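Local coordinates for protein HIAXHD3 (Humicola insolens, PDB 3ZXK) that removes arabinofuranosyl side chains, probably from arabinoxylan, and, with its active site engineered, probably also cleaves the xylan backbone as an endo-xylanase, at residues S33-L45 with S330-S342. Numbering follows the deposited sequence. Where two conformers were deposited one is given.
Sequences SSTFAYSPGAPVL and SEHWEWNHNPDTS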
loop_
_atom_site.group_PDB
_atom_site.type_symbol
_atom_site.label_atom_id
_atom_site.label_comp_id
_atom_site.label_asym_id
_atom_site.label_seq_id
_atom_site.Cartn_x
_atom_site.Cartn_y
_atom_site.Cartn_z
ATOM N N SER A 33 5.344 1.091 3.514
ATOM C CA SER A 33 4.812 -0.045 2.740
ATOM C C SER A 33 5.099 0.038 1.237
ATOM O O SER A 33 5.591 1.077 0.739
ATOM C CB SER A 33 3.313 -0.286 3.010
ATOM O OG SER A 33 2.527 0.774 2.496
ATOM N N SER A 34 4.785 -1.055 0.522
ATOM C CA SER A 34 5.068 -1.153 -0.911
ATOM C C SER A 34 3.835 -1.000 -1.775
ATOM O O SER A 34 2.722 -1.434 -1.413
ATOM C CB SER A 34 5.686 -2.507 -1.194
ATOM O OG SER A 34 6.831 -2.658 -0.399
ATOM N N THR A 35 4.036 -0.368 -2.933
ATOM C CA THR A 35 2.913 0.052 -3.767
ATOM C C THR A 35 3.028 -0.278 -5.252
ATOM O O THR A 35 2.191 0.145 -6.014
ATOM C CB THR A 35 2.713 1.573 -3.660
ATOM O OG1 THR A 35 4.000 2.201 -3.557
ATOM C CG2 THR A 35 1.880 1.934 -2.392
ATOM N N PHE A 36 4.060 -1.008 -5.671
ATOM C CA PHE A 36 4.111 -1.461 -7.080
ATOM C C PHE A 36 4.062 -0.256 -8.038
ATOM O O PHE A 36 4.898 0.648 -7.897
ATOM C CB PHE A 36 3.082 -2.602 -7.322
ATOM C CG PHE A 36 3.345 -3.777 -6.410
ATOM C CD1 PHE A 36 2.859 -3.803 -5.090
ATOM C CD2 PHE A 36 4.204 -4.804 -6.833
ATOM C CE1 PHE A 36 3.188 -4.858 -4.236
ATOM C CE2 PHE A 36 4.535 -5.855 -5.983
ATOM C CZ PHE A 36 4.014 -5.881 -4.693
ATOM N N ALA A 37 3.115 -0.226 -8.964
ATOM C CA ALA A 37 3.021 0.874 -9.928
ATOM C C ALA A 37 2.005 1.947 -9.523
ATOM O O ALA A 37 1.689 2.834 -10.312
ATOM C CB ALA A 37 2.728 0.341 -11.337
ATOM N N TYR A 38 1.528 1.909 -8.286
ATOM C CA TYR A 38 0.622 2.966 -7.798
ATOM C C TYR A 38 1.412 4.234 -7.436
ATOM O O TYR A 38 2.545 4.165 -6.999
ATOM C CB TYR A 38 -0.233 2.427 -6.644
ATOM C CG TYR A 38 -1.207 1.347 -7.154
ATOM C CD1 TYR A 38 -2.435 1.689 -7.667
ATOM C CD2 TYR A 38 -0.868 -0.024 -7.134
ATOM C CE1 TYR A 38 -3.325 0.717 -8.147
ATOM C CE2 TYR A 38 -1.730 -1.004 -7.606
ATOM C CZ TYR A 38 -2.976 -0.631 -8.108
ATOM O OH TYR A 38 -3.869 -1.592 -8.595
ATOM N N SER A 39 0.849 5.383 -7.729
ATOM C CA SER A 39 1.596 6.648 -7.676
ATOM C C SER A 39 0.738 7.730 -7.013
ATOM O O SER A 39 -0.349 8.035 -7.513
ATOM C CB SER A 39 1.908 7.084 -9.111
ATOM O OG SER A 39 2.583 8.346 -9.115
ATOM N N PRO A 40 1.207 8.378 -5.936
ATOM C CA PRO A 40 2.511 8.309 -5.313
ATOM C C PRO A 40 2.759 6.942 -4.700
ATOM O O PRO A 40 1.820 6.203 -4.387
ATOM C CB PRO A 40 2.445 9.399 -4.211
ATOM C CG PRO A 40 1.002 9.561 -3.934
ATOM C CD PRO A 40 0.333 9.366 -5.266
ATOM N N GLY A 41 4.031 6.650 -4.495
ATOM C CA GLY A 41 4.432 5.365 -3.951
ATOM C C GLY A 41 4.998 5.461 -2.549
ATOM O O GLY A 41 5.344 6.550 -2.081
ATOM N N ALA A 42 5.110 4.289 -1.909
ATOM C CA ALA A 42 5.774 4.127 -0.608
ATOM C C ALA A 42 5.137 4.957 0.497
ATOM O O ALA A 42 5.774 5.866 1.048
ATOM C CB ALA A 42 7.285 4.379 -0.686
ATOM N N PRO A 43 3.889 4.643 0.840
ATOM C CA PRO A 43 3.210 5.388 1.913
ATOM C C PRO A 43 3.949 5.241 3.230
ATOM O O PRO A 43 4.636 4.216 3.464
ATOM C CB PRO A 43 1.866 4.670 2.064
ATOM C CG PRO A 43 1.855 3.565 1.102
ATOM C CD PRO A 43 3.095 3.519 0.313
ATOM N N VAL A 44 3.806 6.273 4.056
ATOM C CA VAL A 44 4.242 6.265 5.448
ATOM C C VAL A 44 3.001 6.457 6.321
ATOM O O VAL A 44 2.237 7.419 6.116
ATOM C CB VAL A 44 5.248 7.394 5.766
ATOM C CG1 VAL A 44 5.733 7.323 7.208
ATOM C CG2 VAL A 44 6.471 7.302 4.850
ATOM N N LEU A 45 2.825 5.540 7.271
ATOM C CA LEU A 45 1.783 5.648 8.289
ATOM C C LEU A 45 2.397 5.988 9.621
ATOM O O LEU A 45 3.577 5.686 9.885
ATOM C CB LEU A 45 0.977 4.351 8.406
ATOM C CG LEU A 45 0.571 3.637 7.097
ATOM C CD1 LEU A 45 -0.009 2.273 7.450
ATOM C CD2 LEU A 45 -0.428 4.467 6.318
ATOM N N SER A 330 -5.733 13.873 -0.128
ATOM C CA SER A 330 -5.478 13.169 1.115
ATOM C C SER A 330 -4.493 12.019 0.858
ATOM O O SER A 330 -4.267 11.590 -0.295
ATOM C CB SER A 330 -6.786 12.613 1.682
ATOM O OG SER A 330 -7.020 11.332 1.145
ATOM N N GLU A 331 -3.944 11.480 1.941
ATOM C CA GLU A 331 -2.902 10.472 1.839
ATOM C C GLU A 331 -3.481 9.116 1.459
ATOM O O GLU A 331 -2.740 8.175 1.222
ATOM C CB GLU A 331 -2.146 10.404 3.173
ATOM C CG GLU A 331 -1.241 11.607 3.412
ATOM C CD GLU A 331 -0.185 11.708 2.319
ATOM O OE1 GLU A 331 0.449 10.663 2.005
ATOM O OE2 GLU A 331 0.017 12.816 1.757
ATOM N N HIS A 332 -4.805 9.025 1.349
ATOM C CA HIS A 332 -5.434 7.742 0.975
ATOM C C HIS A 332 -5.434 7.449 -0.518
ATOM O O HIS A 332 -5.596 6.292 -0.929
ATOM C CB HIS A 332 -6.875 7.682 1.481
ATOM C CG HIS A 332 -6.990 7.792 2.965
ATOM N ND1 HIS A 332 -6.760 6.753 3.793
ATOM C CD2 HIS A 332 -7.279 8.883 3.771
ATOM C CE1 HIS A 332 -6.882 7.159 5.057
ATOM N NE2 HIS A 332 -7.196 8.467 5.046
ATOM N N TRP A 333 -5.247 8.465 -1.356
ATOM C CA TRP A 333 -5.387 8.277 -2.805
ATOM C C TRP A 333 -4.090 8.019 -3.488
ATOM O O TRP A 333 -3.053 8.639 -3.160
ATOM C CB TRP A 333 -5.988 9.513 -3.428
ATOM C CG TRP A 333 -7.377 9.820 -2.964
ATOM C CD1 TRP A 333 -7.783 10.839 -2.101
ATOM C CD2 TRP A 333 -8.600 9.156 -3.390
ATOM N NE1 TRP A 333 -9.160 10.829 -1.956
ATOM C CE2 TRP A 333 -9.701 9.824 -2.701
ATOM C CE3 TRP A 333 -8.883 8.088 -4.226
ATOM C CZ2 TRP A 333 -11.032 9.440 -2.887
ATOM C CZ3 TRP A 333 -10.219 7.709 -4.409
ATOM C CH2 TRP A 333 -11.269 8.375 -3.747
ATOM N N GLU A 334 -4.147 7.099 -4.454
ATOM C CA GLU A 334 -3.011 6.819 -5.335
ATOM C C GLU A 334 -3.508 6.517 -6.724
ATOM O O GLU A 334 -4.491 5.775 -6.905
ATOM C CB GLU A 334 -2.199 5.602 -4.839
ATOM C CG GLU A 334 -1.472 5.782 -3.496
ATOM C CD GLU A 334 -1.092 4.499 -2.778
ATOM O OE1 GLU A 334 -1.228 3.374 -3.328
ATOM O OE2 GLU A 334 -0.625 4.606 -1.620
ATOM N N TRP A 335 -2.839 7.076 -7.717
ATOM C CA TRP A 335 -3.192 6.808 -9.100
ATOM C C TRP A 335 -2.679 5.460 -9.543
ATOM O O TRP A 335 -1.688 4.984 -9.003
ATOM C CB TRP A 335 -2.543 7.844 -9.987
ATOM C CG TRP A 335 -2.916 9.269 -9.723
ATOM C CD1 TRP A 335 -2.189 10.218 -9.020
ATOM C CD2 TRP A 335 -4.082 9.967 -10.253
ATOM N NE1 TRP A 335 -2.846 11.433 -9.036
ATOM C CE2 TRP A 335 -3.991 11.341 -9.757
ATOM C CE3 TRP A 335 -5.197 9.586 -11.018
ATOM C CZ2 TRP A 335 -4.941 12.297 -10.073
ATOM C CZ3 TRP A 335 -6.157 10.556 -11.324
ATOM C CH2 TRP A 335 -6.025 11.887 -10.858
ATOM N N ASN A 336 -3.343 4.836 -10.523
ATOM C CA ASN A 336 -2.801 3.662 -11.213
ATOM C C ASN A 336 -1.755 4.151 -12.234
ATOM O O ASN A 336 -2.113 4.755 -13.234
ATOM C CB ASN A 336 -3.938 2.904 -11.907
ATOM C CG ASN A 336 -3.413 1.854 -12.862
ATOM O OD1 ASN A 336 -2.358 1.272 -12.614
ATOM N ND2 ASN A 336 -4.116 1.628 -13.959
ATOM N N HIS A 337 -0.463 3.929 -11.955
ATOM C CA HIS A 337 0.672 4.555 -12.694
ATOM C C HIS A 337 0.707 6.072 -12.476
ATOM O O HIS A 337 -0.222 6.628 -11.899
ATOM C CB HIS A 337 0.685 4.182 -14.195
ATOM C CG HIS A 337 0.946 2.702 -14.486
ATOM N ND1 HIS A 337 0.112 1.711 -14.115
ATOM C CD2 HIS A 337 1.978 2.096 -15.201
ATOM C CE1 HIS A 337 0.599 0.526 -14.542
ATOM N NE2 HIS A 337 1.717 0.761 -15.236
ATOM N N ASN A 338 1.777 6.742 -12.874
ATOM C CA ASN A 338 1.845 8.185 -12.719
ATOM C C ASN A 338 0.717 8.843 -13.493
ATOM O O ASN A 338 0.370 8.425 -14.616
ATOM C CB ASN A 338 3.144 8.749 -13.256
ATOM C CG ASN A 338 4.320 8.429 -12.393
ATOM O OD1 ASN A 338 4.216 8.293 -11.167
ATOM N ND2 ASN A 338 5.468 8.345 -13.027
ATOM N N PRO A 339 0.132 9.887 -12.900
ATOM C CA PRO A 339 -0.931 10.599 -13.579
ATOM C C PRO A 339 -0.399 11.534 -14.681
ATOM O O PRO A 339 0.780 11.946 -14.639
ATOM C CB PRO A 339 -1.558 11.407 -12.432
ATOM C CG PRO A 339 -0.407 11.712 -11.549
ATOM C CD PRO A 339 0.389 10.432 -11.560
ATOM N N ASP A 340 -1.245 11.829 -15.663
ATOM C CA ASP A 340 -1.018 12.959 -16.571
ATOM C C ASP A 340 -1.541 14.218 -15.860
ATOM O O ASP A 340 -2.754 14.436 -15.739
ATOM C CB ASP A 340 -1.731 12.730 -17.907
ATOM C CG ASP A 340 -1.524 13.866 -18.905
ATOM O OD1 ASP A 340 -1.104 14.979 -18.499
ATOM O OD2 ASP A 340 -1.799 13.639 -20.103
ATOM N N THR A 341 -0.614 15.033 -15.378
ATOM C CA THR A 341 -1.008 16.166 -14.558
ATOM C C THR A 341 -1.712 17.272 -15.339
ATOM O O THR A 341 -2.355 18.123 -14.740
ATOM C CB THR A 341 0.202 16.788 -13.832
ATOM O OG1 THR A 341 1.118 17.287 -14.818
ATOM C CG2 THR A 341 0.887 15.748 -12.942
ATOM N N SER A 342 -1.624 17.244 -16.665
ATOM C CA SER A 342 -2.281 18.253 -17.482
ATOM C C SER A 342 -3.794 17.939 -17.612
ATOM O O SER A 342 -4.563 18.768 -18.142
ATOM C CB SER A 342 -1.639 18.325 -18.876
ATOM O OG SER A 342 -2.036 17.246 -19.720
#
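S39 and W335 form an antiparallel hydrogen-bonded pair, S39 N giving to W335 O (2.9 Å) and W335 N to S39 O (2.7 Å). Through this pair the short strand 38-39 of the glycosidase domain becomes the edge strand of a sheet in the C-terminal concanavalin A-like domain. Small enough to fit beside the following loop, the S39 side chain sets OG anti to its backbone N (chi1 177°), where it gives a hydrogen bond to N338 OD1 at 2.6 Å, in the plane of that carbonyl. Beyond Y38, the small A37 methyl can lie over the centre of the H337 ring, CB 4.0 Å from the centroid, a CH-pi contact. The imidazole is fixed at its rim, ND1 giving to N336 OD1 and NE2 accepting from the backbone N of A78. On the other side of the pair, E334 stretches beyond CG between the two domains. Its OE1 meets T35 CG2 at 3.6 Å, the two side chains crossing nearly at right angles, and lies equally near Y38 CB, while OE2 faces P43 CG at 3.8 Å. R509 and R375 form salt bridges with this carboxylate, and H58 hydrogen-bonds to OE2. With an alanine here the carboxylate is gone, and R509, R375 and H58 would probably lose their acidic partner while a gap opens beside T35 and P43. The buried charge is thus paid for by cationic partners, which probably keep the carboxylate ionised, and the domain junction combines backbone pairing with a polar network as well as apolar contact.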